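Local coordinates for protein TBC1 domain family member 22A (Homo sapiens, PDB 2QFZ) that probably acts, through the Rab-GAP TBC domain held in this chain, as a GTPase-activating protein for Rab family proteins, at residues I110-M115 with G149-V154; M215-L220 with R248-L253; E221-R226 with V284-L289; R233-H238 with Q303-F308; T263-D268 with L324-A329. All blocks are in the same frame, centred on the assembly; numbering follows the deposited sequence.

Contact 1 (I110-M115 with G149-V154)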
# COMPACT_ATOMS: atom_id res chain seq x y z
N ILE A 110 18.24 -4.91 -9.47
CA ILE A 110 19.00 -3.97 -8.65
C ILE A 110 18.22 -3.48 -7.43
O ILE A 110 18.77 -3.35 -6.33
CB ILE A 110 19.44 -2.76 -9.49
CG1 ILE A 110 20.54 -3.19 -10.47
CG2 ILE A 110 19.93 -1.60 -8.59
CD1 ILE A 110 20.64 -2.31 -11.71
N ASP A 111 16.94 -3.21 -7.63
CA ASP A 111 16.07 -2.68 -6.58
C ASP A 111 15.63 -3.73 -5.58
O ASP A 111 15.71 -3.48 -4.38
CB ASP A 111 14.81 -2.04 -7.18
CG ASP A 111 15.12 -0.75 -7.96
OD1 ASP A 111 16.27 -0.24 -7.88
OD2 ASP A 111 14.20 -0.28 -8.66
N ILE A 112 15.16 -4.89 -6.06
CA ILE A 112 14.57 -5.88 -5.15
C ILE A 112 15.54 -6.26 -4.05
O ILE A 112 15.20 -6.09 -2.88
CB ILE A 112 13.94 -7.15 -5.86
CG1 ILE A 112 12.75 -6.76 -6.72
CG2 ILE A 112 13.55 -8.23 -4.84
CD1 ILE A 112 12.13 -5.43 -6.40
N PRO A 113 16.75 -6.76 -4.41
CA PRO A 113 17.76 -7.14 -3.40
C PRO A 113 18.06 -6.17 -2.27
O PRO A 113 18.46 -6.62 -1.20
CB PRO A 113 19.00 -7.39 -4.25
CG PRO A 113 18.43 -7.99 -5.50
CD PRO A 113 17.23 -7.09 -5.77
N ARG A 114 17.85 -4.87 -2.47
CA ARG A 114 18.19 -3.87 -1.45
C ARG A 114 16.96 -3.17 -0.86
O ARG A 114 17.10 -2.12 -0.22
CB ARG A 114 19.11 -2.76 -2.02
CG ARG A 114 19.97 -3.09 -3.28
CD ARG A 114 20.25 -1.80 -4.10
NE ARG A 114 19.02 -1.03 -4.29
CZ ARG A 114 18.91 0.12 -4.98
NH1 ARG A 114 17.70 0.72 -5.04
NH2 ARG A 114 19.97 0.65 -5.61
N MET A 115 15.76 -3.72 -1.07
CA MET A 115 14.55 -3.09 -0.54
C MET A 115 14.27 -3.59 0.89
O MET A 115 14.90 -4.52 1.39
CB MET A 115 13.35 -3.29 -1.49
CG MET A 115 12.65 -4.62 -1.39
SD MET A 115 11.48 -4.90 -2.73
CE MET A 115 9.95 -4.35 -1.94
N GLY A 149 9.44 1.96 -6.72
CA GLY A 149 8.28 2.34 -5.89
C GLY A 149 7.15 1.31 -5.98
O GLY A 149 6.56 0.92 -4.95
N ILE A 150 6.84 0.86 -7.20
CA ILE A 150 5.86 -0.23 -7.34
C ILE A 150 6.33 -1.51 -6.63
O ILE A 150 5.51 -2.27 -6.14
CB ILE A 150 5.53 -0.58 -8.79
CG1 ILE A 150 4.95 0.61 -9.52
CG2 ILE A 150 4.50 -1.75 -8.86
CD1 ILE A 150 4.50 0.26 -10.92
N ASN A 151 7.63 -1.75 -6.55
CA ASN A 151 8.17 -2.91 -5.82
C ASN A 151 7.72 -2.98 -4.35
O ASN A 151 7.47 -4.06 -3.83
CB ASN A 151 9.73 -2.94 -5.93
CG ASN A 151 10.40 -1.73 -5.31
OD1 ASN A 151 10.18 -0.60 -5.73
ND2 ASN A 151 11.20 -1.97 -4.27
N ASP A 152 7.62 -1.82 -3.68
CA ASP A 152 7.10 -1.75 -2.29
C ASP A 152 5.62 -2.18 -2.17
O ASP A 152 5.19 -2.79 -1.16
CB ASP A 152 7.19 -0.30 -1.75
CG ASP A 152 8.51 0.00 -1.02
OD1 ASP A 152 9.23 -0.94 -0.59
OD2 ASP A 152 8.79 1.22 -0.84
N LEU A 153 4.82 -1.87 -3.17
CA LEU A 153 3.41 -2.21 -3.10
C LEU A 153 3.15 -3.72 -3.12
O LEU A 153 2.05 -4.17 -2.78
CB LEU A 153 2.62 -1.47 -4.19
CG LEU A 153 2.90 0.03 -4.29
CD1 LEU A 153 2.04 0.63 -5.34
CD2 LEU A 153 2.74 0.78 -3.02
N VAL A 154 4.16 -4.53 -3.48
CA VAL A 154 4.06 -5.99 -3.42
C VAL A 154 4.02 -6.47 -1.96
O VAL A 154 3.31 -7.40 -1.63
CB VAL A 154 5.27 -6.71 -4.13
CG1 VAL A 154 5.16 -8.26 -4.00
CG2 VAL A 154 5.39 -6.31 -5.60
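M115 reaches across to N151 with the whole of its side chain, and the two residues approach from opposite directions. Its CB, the first atom to meet the amide, lies 3.8 Å from N151 ND2. M115 CG follows at 4.2 Å from N151 ND2, and the sulfur SD receives a weak hydrogen bond from that same ND2 at 3.3 Å, nearly straight at 166°. A bend at the last torsion (chi3 -95°) then carries the methyl CE over to the start of helix 150-162, where it touches the backbone O of N151 at 3.1 Å and D152 OD1 at 3.7 Å. The amide of N151 is gripped at its other end as well: OD1 accepts from the backbone N of G149 at 2.8 Å, nearly along the C=O axis, which fixes its rotation and leaves ND2 facing the sulfur. I112 adds an apolar touch, its CD1 lying 3.5 Å from N151 CB. With an alanine here instead of M115, N151 ND2 would probably lose its sulfur partner and a gap would open beside D152. The carboxylate of D152 has its main partner elsewhere, in a salt bridge with R256. D111 and R114 belong to the IxxDxxR signature of TBC domains, while G149 directly follows the YxQ signature; in relatives these two motifs supply an arginine and a glutamine finger, and the M115-N151 pairing joins the chain just beyond each.

Contact 2 (M215-L220 with R248-L253); sequences MKVKML and RWMNNL
With CG anti to the carbonyl carbon (chi1 -61°) and a turn in the chain at chi2 (-48°), M250 swings its thioether round against K216, V217 and L220, and an extended last torsion (176°) lays the methyl CE along helix 211-227. M250 CG meets V217 CG2 at 3.9 Å, the two side chains running obliquely to one another, and it also lies 4.0 Å from K216 CB. M250 SD follows at 4.1 Å from the same K216 CB. The tip, M250 CE, rests 3.7 Å from the backbone O of K216 and 4.2 Å from L220 CB. That carbonyl already accepts the helical bond from L220 N, so the methyl only packs against it. K216 presents just the root of its chain; its long tail leads away, past N205 and L282. M250 also packs on H281 of helix 276-291, and Y242 packs against both V217 and L220. All the touching residues are buried, and what holds helices 211-227 and 242-251 together here is dispersion between methyl, methylene and sulfur, with one methyl set on a carbonyl oxygen already used within its helix, and without polar pairing, as expected of an interior helix-helix joint.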
# COMPACT_ATOMS: atom_id res chain seq x y z
N MET A 215 0.37 15.84 -9.86
CA MET A 215 -0.96 16.30 -9.56
C MET A 215 -1.31 16.12 -8.09
O MET A 215 -1.81 17.04 -7.46
CB MET A 215 -1.99 15.57 -10.45
CG MET A 215 -3.40 16.18 -10.35
SD MET A 215 -3.42 17.90 -10.92
CE MET A 215 -3.11 17.69 -12.66
N LYS A 216 -1.07 14.93 -7.55
CA LYS A 216 -1.33 14.66 -6.12
C LYS A 216 -0.48 15.50 -5.15
O LYS A 216 -0.96 15.91 -4.09
CB LYS A 216 -1.15 13.19 -5.80
CG LYS A 216 -2.27 12.34 -6.43
CD LYS A 216 -1.99 10.85 -6.42
CE LYS A 216 -2.86 10.14 -7.53
NZ LYS A 216 -3.26 8.78 -7.09
N VAL A 217 0.79 15.72 -5.49
CA VAL A 217 1.63 16.60 -4.66
C VAL A 217 1.10 18.05 -4.66
O VAL A 217 1.18 18.76 -3.65
CB VAL A 217 3.06 16.52 -5.10
CG1 VAL A 217 3.92 17.62 -4.44
CG2 VAL A 217 3.60 15.12 -4.80
N LYS A 218 0.57 18.49 -5.80
CA LYS A 218 0.04 19.86 -5.95
C LYS A 218 -1.28 19.99 -5.19
O LYS A 218 -1.50 20.98 -4.51
CB LYS A 218 -0.12 20.20 -7.45
CG LYS A 218 -0.74 21.53 -7.74
CD LYS A 218 -0.03 22.72 -7.09
CE LYS A 218 -0.69 24.03 -7.52
NZ LYS A 218 -0.02 25.23 -6.93
N MET A 219 -2.17 18.98 -5.29
CA MET A 219 -3.39 18.97 -4.48
C MET A 219 -3.08 18.89 -2.99
O MET A 219 -3.79 19.47 -2.21
CB MET A 219 -4.30 17.83 -4.86
CG MET A 219 -4.84 17.92 -6.28
SD MET A 219 -6.04 16.60 -6.53
CE MET A 219 -4.95 15.26 -7.03
N LEU A 220 -2.02 18.18 -2.61
CA LEU A 220 -1.55 18.17 -1.22
C LEU A 220 -1.17 19.57 -0.78
O LEU A 220 -1.45 19.98 0.36
CB LEU A 220 -0.38 17.20 -0.99
CG LEU A 220 0.31 17.25 0.39
CD1 LEU A 220 -0.61 16.74 1.48
CD2 LEU A 220 1.61 16.47 0.41
N ARG A 248 7.94 10.84 -2.76
CA ARG A 248 8.03 9.50 -2.17
C ARG A 248 6.76 9.07 -1.41
O ARG A 248 6.40 7.91 -1.38
CB ARG A 248 9.24 9.41 -1.27
CG ARG A 248 9.83 8.00 -1.21
CD ARG A 248 11.20 8.02 -0.58
NE ARG A 248 11.12 8.35 0.84
CZ ARG A 248 12.18 8.61 1.61
NH1 ARG A 248 13.42 8.62 1.10
NH2 ARG A 248 12.01 8.89 2.87
N TRP A 249 6.08 10.01 -0.77
CA TRP A 249 4.88 9.71 -0.02
C TRP A 249 3.80 9.20 -1.00
O TRP A 249 3.00 8.38 -0.63
CB TRP A 249 4.35 10.99 0.71
CG TRP A 249 5.23 11.57 1.87
CD1 TRP A 249 6.50 11.25 2.16
CD2 TRP A 249 4.85 12.59 2.83
NE1 TRP A 249 6.96 11.98 3.23
CE2 TRP A 249 5.96 12.82 3.65
CE3 TRP A 249 3.66 13.29 3.08
CZ2 TRP A 249 5.94 13.74 4.68
CZ3 TRP A 249 3.63 14.20 4.14
CH2 TRP A 249 4.77 14.42 4.92
N MET A 250 3.74 9.76 -2.22
CA MET A 250 2.71 9.35 -3.23
C MET A 250 3.13 8.11 -4.01
O MET A 250 2.35 7.20 -4.16
CB MET A 250 2.46 10.46 -4.25
CG MET A 250 1.93 11.75 -3.65
SD MET A 250 0.58 11.51 -2.51
CE MET A 250 0.32 13.18 -1.93
N ASN A 251 4.37 8.12 -4.48
CA ASN A 251 4.99 7.06 -5.29
C ASN A 251 5.04 5.70 -4.59
O ASN A 251 4.79 4.65 -5.21
CB ASN A 251 6.42 7.51 -5.66
CG ASN A 251 7.04 6.65 -6.74
OD1 ASN A 251 6.57 6.65 -7.90
ND2 ASN A 251 8.10 5.91 -6.37
N ASN A 252 5.34 5.73 -3.28
CA ASN A 252 5.48 4.54 -2.45
C ASN A 252 4.32 4.34 -1.46
O ASN A 252 4.41 3.45 -0.59
CB ASN A 252 6.81 4.62 -1.65
CG ASN A 252 8.06 4.58 -2.55
OD1 ASN A 252 8.35 5.52 -3.31
ND2 ASN A 252 8.82 3.49 -2.45
N LEU A 253 3.29 5.19 -1.55
CA LEU A 253 2.10 5.15 -0.67
C LEU A 253 2.46 5.15 0.84
O LEU A 253 1.90 4.39 1.62
CB LEU A 253 1.16 3.99 -1.00
CG LEU A 253 0.43 4.14 -2.35
CD1 LEU A 253 -0.45 2.93 -2.54
CD2 LEU A 253 -0.43 5.43 -2.49

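Contact 3 (E221-R226 with V284-L289); sequences EELVSR and VCAAFL
The side chains of V224 and L289 meet at about a right angle, with V224 CG2 placed 4.1 Å from L289 CD2. The same valine methyl, V224 CG2, is 4.1 Å from A286 CB, so it bridges two positions on helix 276-291 that are three residues apart. V224 puts its CG1 anti to the backbone N (chi1 172°), which leaves CG2 on the nitrogen side as the branch that faces the partner helix. The preceding residue, L223, directs its CD2 onto A286 CB at 3.7 Å, with its CG close behind at 4.0 Å. The single methyl of A286 is thus flanked by a leucine branch and a valine branch. The small A286 is consistent with the 6.2 Å between the CA atoms of V224 and A286. The local helix axes approach to 9.9 Å at a crossing angle of -49°. The joint is entirely apolar and its touching residues are buried. Helix 242-251 borders it through Y242, which packs on V224, and W249, which packs on L289. F336, near the chain end, lies against L223, while V284 and A287, in the same segment but turned from helix 211-227, pack on helix 319-335.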
# COMPACT_ATOMS: atom_id res chain seq x y z
N GLU A 221 -0.52 20.29 -1.68
CA GLU A 221 -0.07 21.63 -1.41
C GLU A 221 -1.30 22.53 -1.21
O GLU A 221 -1.35 23.28 -0.24
CB GLU A 221 0.88 22.14 -2.53
CG GLU A 221 1.18 23.63 -2.38
CD GLU A 221 2.40 24.15 -3.17
OE1 GLU A 221 2.92 23.40 -4.03
OE2 GLU A 221 2.82 25.32 -2.89
N GLU A 222 -2.29 22.44 -2.11
CA GLU A 222 -3.53 23.23 -1.99
C GLU A 222 -4.32 22.89 -0.72
O GLU A 222 -4.96 23.76 -0.12
CB GLU A 222 -4.44 23.05 -3.21
CG GLU A 222 -3.81 23.41 -4.55
CD GLU A 222 -3.47 24.89 -4.66
OE1 GLU A 222 -4.38 25.67 -5.06
OE2 GLU A 222 -2.30 25.27 -4.37
N LEU A 223 -4.29 21.62 -0.33
CA LEU A 223 -4.98 21.17 0.86
C LEU A 223 -4.31 21.73 2.12
O LEU A 223 -4.97 22.37 2.94
CB LEU A 223 -5.04 19.65 0.88
CG LEU A 223 -5.62 18.92 2.07
CD1 LEU A 223 -7.01 19.44 2.41
CD2 LEU A 223 -5.61 17.45 1.68
N VAL A 224 -3.01 21.56 2.24
CA VAL A 224 -2.30 22.06 3.42
C VAL A 224 -2.29 23.62 3.54
O VAL A 224 -2.30 24.17 4.66
CB VAL A 224 -0.87 21.47 3.52
CG1 VAL A 224 -0.09 22.14 4.62
CG2 VAL A 224 -0.96 19.98 3.82
N SER A 225 -2.31 24.32 2.42
CA SER A 225 -2.45 25.78 2.46
C SER A 225 -3.74 26.17 3.15
O SER A 225 -3.77 27.20 3.82
CB SER A 225 -2.42 26.39 1.06
OG SER A 225 -3.53 26.02 0.30
N ARG A 226 -4.78 25.35 2.98
CA ARG A 226 -6.11 25.58 3.57
C ARG A 226 -6.25 25.07 5.02
O ARG A 226 -6.93 25.69 5.82
CB ARG A 226 -7.24 24.96 2.71
CG ARG A 226 -7.38 25.54 1.31
CD ARG A 226 -8.52 24.86 0.54
N VAL A 284 -4.60 11.54 4.22
CA VAL A 284 -3.67 10.89 5.14
C VAL A 284 -2.31 11.60 5.08
O VAL A 284 -1.64 11.81 6.13
CB VAL A 284 -3.56 9.34 4.88
CG1 VAL A 284 -2.46 8.70 5.76
CG2 VAL A 284 -4.91 8.67 5.13
N CYS A 285 -1.88 11.96 3.86
CA CYS A 285 -0.63 12.69 3.70
C CYS A 285 -0.68 14.08 4.41
O CYS A 285 0.29 14.50 5.02
CB CYS A 285 -0.27 12.83 2.21
SG CYS A 285 0.46 11.30 1.48
N ALA A 286 -1.81 14.76 4.29
CA ALA A 286 -2.02 16.07 4.93
C ALA A 286 -1.98 15.97 6.45
O ALA A 286 -1.29 16.76 7.10
CB ALA A 286 -3.33 16.68 4.44
N ALA A 287 -2.67 14.96 6.99
CA ALA A 287 -2.61 14.64 8.43
C ALA A 287 -1.21 14.19 8.91
O ALA A 287 -0.77 14.52 10.03
CB ALA A 287 -3.68 13.62 8.79
N PHE A 288 -0.50 13.47 8.07
CA PHE A 288 0.85 13.02 8.42
C PHE A 288 1.79 14.22 8.57
O PHE A 288 2.56 14.31 9.54
CB PHE A 288 1.35 12.05 7.34
CG PHE A 288 2.56 11.31 7.70
CD1 PHE A 288 2.60 10.49 8.83
CD2 PHE A 288 3.69 11.38 6.89
CE1 PHE A 288 3.75 9.75 9.15
CE2 PHE A 288 4.84 10.63 7.20
CZ PHE A 288 4.88 9.83 8.32
N LEU A 289 1.70 15.16 7.64
CA LEU A 289 2.50 16.37 7.72
C LEU A 289 2.20 17.21 9.00
O LEU A 289 3.13 17.60 9.73
CB LEU A 289 2.31 17.19 6.43
CG LEU A 289 3.25 18.38 6.20
CD1 LEU A 289 4.71 18.00 6.18
CD2 LEU A 289 2.83 19.04 4.90

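Contact 4 (R233-H238 with Q303-F308); sequences RHLDQH and QELLLF
The CA atoms of H238 and L305 lie 8.1 Å apart. H238 is the residue at which helix 229-237 gives way: it leaves helical backbone angles (phi -103°), while 303-308 stays helical throughout. The backbone N of H238 still reaches back to H234 O at 3.0 Å, and its imidazole doubles that link, H238 ND1 donating to the same H234 O at 2.9 Å. The two donors arrive from opposite faces of the carbonyl plane, and the acceptor lies almost in the plane of the H238 ring. This double grip holds the imidazole over the ring of H234, one turn earlier, with H238 ND1 standing 3.5 Å above the centre of the H234 ring. Across the contact a single branch of L305 does the touching. L305 CD2 lies 3.8 Å from H238 CB, 4.1 Å from H234 CD2 and 4.2 Å from L235 CD2, so one methyl fits among three side chains. L305 has its CG anti to the backbone N (chi1 -179°), which extends the leucine toward them; it meets L235 at about a right angle and is angled against both imidazoles. The contact fastens the end of helix 229-237 to helix 302-309. H234 also packs on I296 and L297 of helix 293-298, its NE2 giving a weak hydrogen bond to the backbone O of E299, and Y242 of helix 242-251 adjoins L235.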
# COMPACT_ATOMS: atom_id res chain seq x y z
N ARG A 233 3.45 28.12 5.04
CA ARG A 233 4.32 29.28 4.91
C ARG A 233 5.70 29.07 5.47
O ARG A 233 6.67 29.59 4.92
CB ARG A 233 3.69 30.51 5.58
CG ARG A 233 2.36 30.88 5.01
CD ARG A 233 1.88 32.23 5.47
NE ARG A 233 0.65 32.57 4.77
CZ ARG A 233 -0.01 33.72 4.90
NH1 ARG A 233 0.43 34.68 5.71
NH2 ARG A 233 -1.14 33.91 4.19
N HIS A 234 5.81 28.31 6.55
CA HIS A 234 7.10 27.94 7.06
C HIS A 234 7.89 27.11 5.99
O HIS A 234 9.11 27.31 5.79
CB HIS A 234 6.91 27.17 8.38
CG HIS A 234 8.17 26.76 9.05
ND1 HIS A 234 8.87 27.58 9.92
CD2 HIS A 234 8.86 25.59 9.01
CE1 HIS A 234 9.93 26.94 10.37
NE2 HIS A 234 9.95 25.73 9.82
N LEU A 235 7.21 26.20 5.29
CA LEU A 235 7.92 25.40 4.24
C LEU A 235 8.43 26.37 3.17
O LEU A 235 9.56 26.28 2.74
CB LEU A 235 7.04 24.31 3.64
CG LEU A 235 6.66 23.20 4.60
CD1 LEU A 235 5.66 22.27 3.98
CD2 LEU A 235 7.84 22.42 5.09
N ASP A 236 7.57 27.31 2.76
CA ASP A 236 7.92 28.34 1.76
C ASP A 236 9.04 29.24 2.24
O ASP A 236 10.01 29.49 1.53
CB ASP A 236 6.68 29.20 1.46
CG ASP A 236 6.91 30.25 0.33
OD1 ASP A 236 7.34 29.88 -0.77
OD2 ASP A 236 6.59 31.46 0.53
N GLN A 237 8.89 29.73 3.47
CA GLN A 237 9.92 30.56 4.12
C GLN A 237 11.30 29.87 4.08
O GLN A 237 12.31 30.49 3.86
CB GLN A 237 9.47 30.87 5.57
CG GLN A 237 10.29 31.92 6.33
CD GLN A 237 10.32 33.28 5.62
OE1 GLN A 237 9.33 33.73 5.04
NE2 GLN A 237 11.48 33.93 5.66
N HIS A 238 11.35 28.57 4.28
CA HIS A 238 12.64 27.86 4.33
C HIS A 238 12.98 27.07 3.06
O HIS A 238 13.80 26.17 3.09
CB HIS A 238 12.67 26.98 5.59
CG HIS A 238 12.56 27.79 6.84
ND1 HIS A 238 11.35 28.18 7.36
CD2 HIS A 238 13.52 28.38 7.60
CE1 HIS A 238 11.57 28.96 8.41
NE2 HIS A 238 12.87 29.10 8.57
N GLN A 303 18.30 22.43 5.33
CA GLN A 303 18.86 21.06 5.16
C GLN A 303 18.27 20.06 6.17
O GLN A 303 17.91 18.94 5.82
CB GLN A 303 20.40 21.10 5.29
CG GLN A 303 21.14 19.79 4.97
CD GLN A 303 22.60 19.76 5.51
OE1 GLN A 303 23.09 20.74 6.10
NE2 GLN A 303 23.28 18.63 5.31
N GLU A 304 18.21 20.46 7.43
CA GLU A 304 17.65 19.62 8.48
C GLU A 304 16.14 19.53 8.40
O GLU A 304 15.59 18.52 8.80
CB GLU A 304 18.06 20.14 9.87
CG GLU A 304 19.53 19.98 10.19
CD GLU A 304 19.87 20.24 11.66
OE1 GLU A 304 21.00 19.94 12.08
OE2 GLU A 304 19.03 20.75 12.41
N LEU A 305 15.48 20.59 7.91
CA LEU A 305 14.03 20.58 7.69
C LEU A 305 13.61 19.52 6.65
O LEU A 305 12.75 18.68 6.90
CB LEU A 305 13.51 21.95 7.25
CG LEU A 305 12.00 22.04 7.03
CD1 LEU A 305 11.20 21.50 8.21
CD2 LEU A 305 11.55 23.51 6.66
N LEU A 306 14.23 19.59 5.49
CA LEU A 306 14.05 18.56 4.47
C LEU A 306 14.44 17.14 4.99
O LEU A 306 13.69 16.21 4.80
CB LEU A 306 14.80 18.95 3.17
CG LEU A 306 14.64 18.01 1.97
CD1 LEU A 306 13.15 17.64 1.75
CD2 LEU A 306 15.23 18.59 0.75
N LEU A 307 15.58 16.98 5.67
CA LEU A 307 15.97 15.68 6.26
C LEU A 307 14.95 15.08 7.18
O LEU A 307 14.73 13.89 7.11
CB LEU A 307 17.30 15.74 7.02
CG LEU A 307 18.52 15.84 6.09
CD1 LEU A 307 19.64 16.58 6.83
CD2 LEU A 307 18.99 14.47 5.56
N PHE A 308 14.36 15.91 8.04
CA PHE A 308 13.31 15.54 8.99
C PHE A 308 12.04 15.06 8.25
O PHE A 308 11.50 14.02 8.57
CB PHE A 308 12.97 16.76 9.88
CG PHE A 308 11.89 16.50 10.88
CD1 PHE A 308 12.13 15.68 11.99
CD2 PHE A 308 10.63 17.08 10.75
CE1 PHE A 308 11.13 15.43 12.92
CE2 PHE A 308 9.62 16.82 11.68
CZ PHE A 308 9.90 15.99 12.79

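Contact 5 (T263-D268 with L324-A329)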
# COMPACT_ATOMS: atom_id res chain seq x y z
N THR A 263 1.71 0.13 7.60
CA THR A 263 1.18 0.19 6.22
C THR A 263 -0.00 -0.84 6.13
O THR A 263 -1.05 -0.57 5.57
CB THR A 263 2.28 -0.13 5.18
OG1 THR A 263 3.29 0.92 5.16
CG2 THR A 263 1.70 -0.35 3.72
N ILE A 264 0.17 -2.01 6.75
CA ILE A 264 -0.86 -3.05 6.69
C ILE A 264 -2.14 -2.52 7.32
O ILE A 264 -3.21 -2.61 6.75
CB ILE A 264 -0.36 -4.41 7.32
CG1 ILE A 264 0.65 -5.02 6.39
CG2 ILE A 264 -1.55 -5.36 7.63
CD1 ILE A 264 1.49 -6.22 6.95
N ARG A 265 -2.03 -1.89 8.49
CA ARG A 265 -3.19 -1.31 9.12
C ARG A 265 -3.91 -0.19 8.31
O ARG A 265 -5.15 -0.18 8.13
CB ARG A 265 -2.81 -0.85 10.53
CG ARG A 265 -3.89 -0.16 11.29
CD ARG A 265 -5.22 -0.94 11.39
NE ARG A 265 -6.20 -0.07 11.97
CZ ARG A 265 -7.00 0.74 11.31
NH1 ARG A 265 -7.05 0.77 9.98
NH2 ARG A 265 -7.81 1.54 12.00
N LEU A 266 -3.10 0.75 7.85
CA LEU A 266 -3.48 1.80 6.93
C LEU A 266 -4.24 1.24 5.71
O LEU A 266 -5.30 1.78 5.33
CB LEU A 266 -2.21 2.53 6.48
CG LEU A 266 -2.19 4.04 6.18
CD1 LEU A 266 -2.50 4.90 7.39
CD2 LEU A 266 -0.77 4.43 5.57
N TRP A 267 -3.76 0.13 5.14
CA TRP A 267 -4.41 -0.41 3.92
C TRP A 267 -5.76 -1.08 4.21
O TRP A 267 -6.57 -1.17 3.29
CB TRP A 267 -3.48 -1.32 3.08
CG TRP A 267 -2.37 -0.58 2.37
CD1 TRP A 267 -1.92 0.68 2.60
CD2 TRP A 267 -1.54 -1.10 1.33
NE1 TRP A 267 -0.86 0.98 1.76
CE2 TRP A 267 -0.62 -0.11 0.98
CE3 TRP A 267 -1.52 -2.31 0.64
CZ2 TRP A 267 0.32 -0.29 -0.02
CZ3 TRP A 267 -0.57 -2.49 -0.35
CH2 TRP A 267 0.33 -1.51 -0.66
N ASP A 268 -6.03 -1.51 5.48
CA ASP A 268 -7.37 -1.95 5.91
C ASP A 268 -8.39 -0.85 5.58
O ASP A 268 -9.44 -1.06 4.95
CB ASP A 268 -7.47 -2.22 7.41
CG ASP A 268 -6.74 -3.45 7.87
OD1 ASP A 268 -6.26 -4.29 7.08
OD2 ASP A 268 -6.63 -3.57 9.11
N LEU A 324 -5.21 7.20 15.08
CA LEU A 324 -5.25 8.66 15.21
C LEU A 324 -5.02 9.36 13.87
O LEU A 324 -5.80 10.23 13.49
CB LEU A 324 -4.21 9.13 16.23
CG LEU A 324 -4.57 8.78 17.69
N LEU A 325 -3.98 8.95 13.13
CA LEU A 325 -3.72 9.53 11.82
C LEU A 325 -4.96 9.42 10.90
O LEU A 325 -5.37 10.39 10.21
CB LEU A 325 -2.49 8.86 11.19
CG LEU A 325 -1.93 9.41 9.88
CD1 LEU A 325 -1.44 10.87 10.11
CD2 LEU A 325 -0.82 8.51 9.33
N LEU A 326 -5.60 8.26 10.91
CA LEU A 326 -6.77 8.07 10.05
C LEU A 326 -7.97 8.91 10.50
O LEU A 326 -8.76 9.38 9.65
CB LEU A 326 -7.14 6.58 9.97
CG LEU A 326 -6.21 5.68 9.16
CD1 LEU A 326 -6.48 4.13 9.44
CD2 LEU A 326 -6.31 6.00 7.68
N ALA A 327 -8.13 9.08 11.82
CA ALA A 327 -9.22 9.89 12.38
C ALA A 327 -9.08 11.36 11.97
O ALA A 327 -10.04 11.99 11.55
CB ALA A 327 -9.33 9.71 13.95
N GLU A 328 -7.85 11.88 12.05
CA GLU A 328 -7.48 13.20 11.52
C GLU A 328 -7.69 13.37 10.01
O GLU A 328 -8.30 14.33 9.56
CB GLU A 328 -6.03 13.50 11.91
CG GLU A 328 -5.90 13.67 13.41
CD GLU A 328 -7.06 14.54 13.92
OE1 GLU A 328 -7.06 15.75 13.58
OE2 GLU A 328 -8.00 14.00 14.57
N ALA A 329 -7.21 12.41 9.24
CA ALA A 329 -7.43 12.37 7.76
C ALA A 329 -8.91 12.49 7.43
O ALA A 329 -9.31 13.27 6.54
CB ALA A 329 -6.87 11.09 7.18
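L326 contributes more buried surface than any other residue here, and its two methyls serve different partners, CD1 going to R265 and CD2 to L266. L326 CD2 lies 4.0 Å from L266 CD1, and L326 CG follows at 4.2 Å from the same methyl. L266 CD1 also grazes L325 CD2 at 4.4 Å, so this one leucine branch spans two consecutive residues of helix 319-335. The first torsion of L266, at -146°, is well away from a staggered value and helps aim CD1 across the joint. R265, third in buried surface, starts anti to its backbone nitrogen and then bends at chi2, which brings the guanidinium against L326 CD1: R265 NH1 is 3.5 Å from L326 CD1, and R265 CZ is 3.9 Å from it. The methyl approaches the guanidinium obliquely, and NH1 donates a hydrogen bond to T269 OG1, one turn on in the same helix. The local axes stand 11.1 Å apart at -36°, a separation filled by these side chains. Replacing L326 with an alanine would probably open a gap against L266 and remove the methyl that packs against the R265 guanidinium. The contact is therefore mixed in character: leucine methyls meet in the buried part, while at the partly exposed side a leucine methyl packs against the cationic guanidinium, whose NH1 is bonded to T269.

Contact 1 closes first, bringing the end of helix 102-111 to the start of helix 150-162, before any other contact opens. The remaining four interlock further along the chain. Contacts 2, 3 and 4 open in turn on helices 211-227 and 229-237 and close in the same order, so each pair crosses and none nests. Contact 5 opens after contact 2 has closed, but crosses contacts 3 and 4. Contacts 2 and 3 share helix 211-227 and touch through W249 and L220, while L325 and A329 join contact 5 to contact 3. A probable hydrogen bond from N252 to D152 ties contact 2 back to contact 1, linking the earlier helices to the later ones.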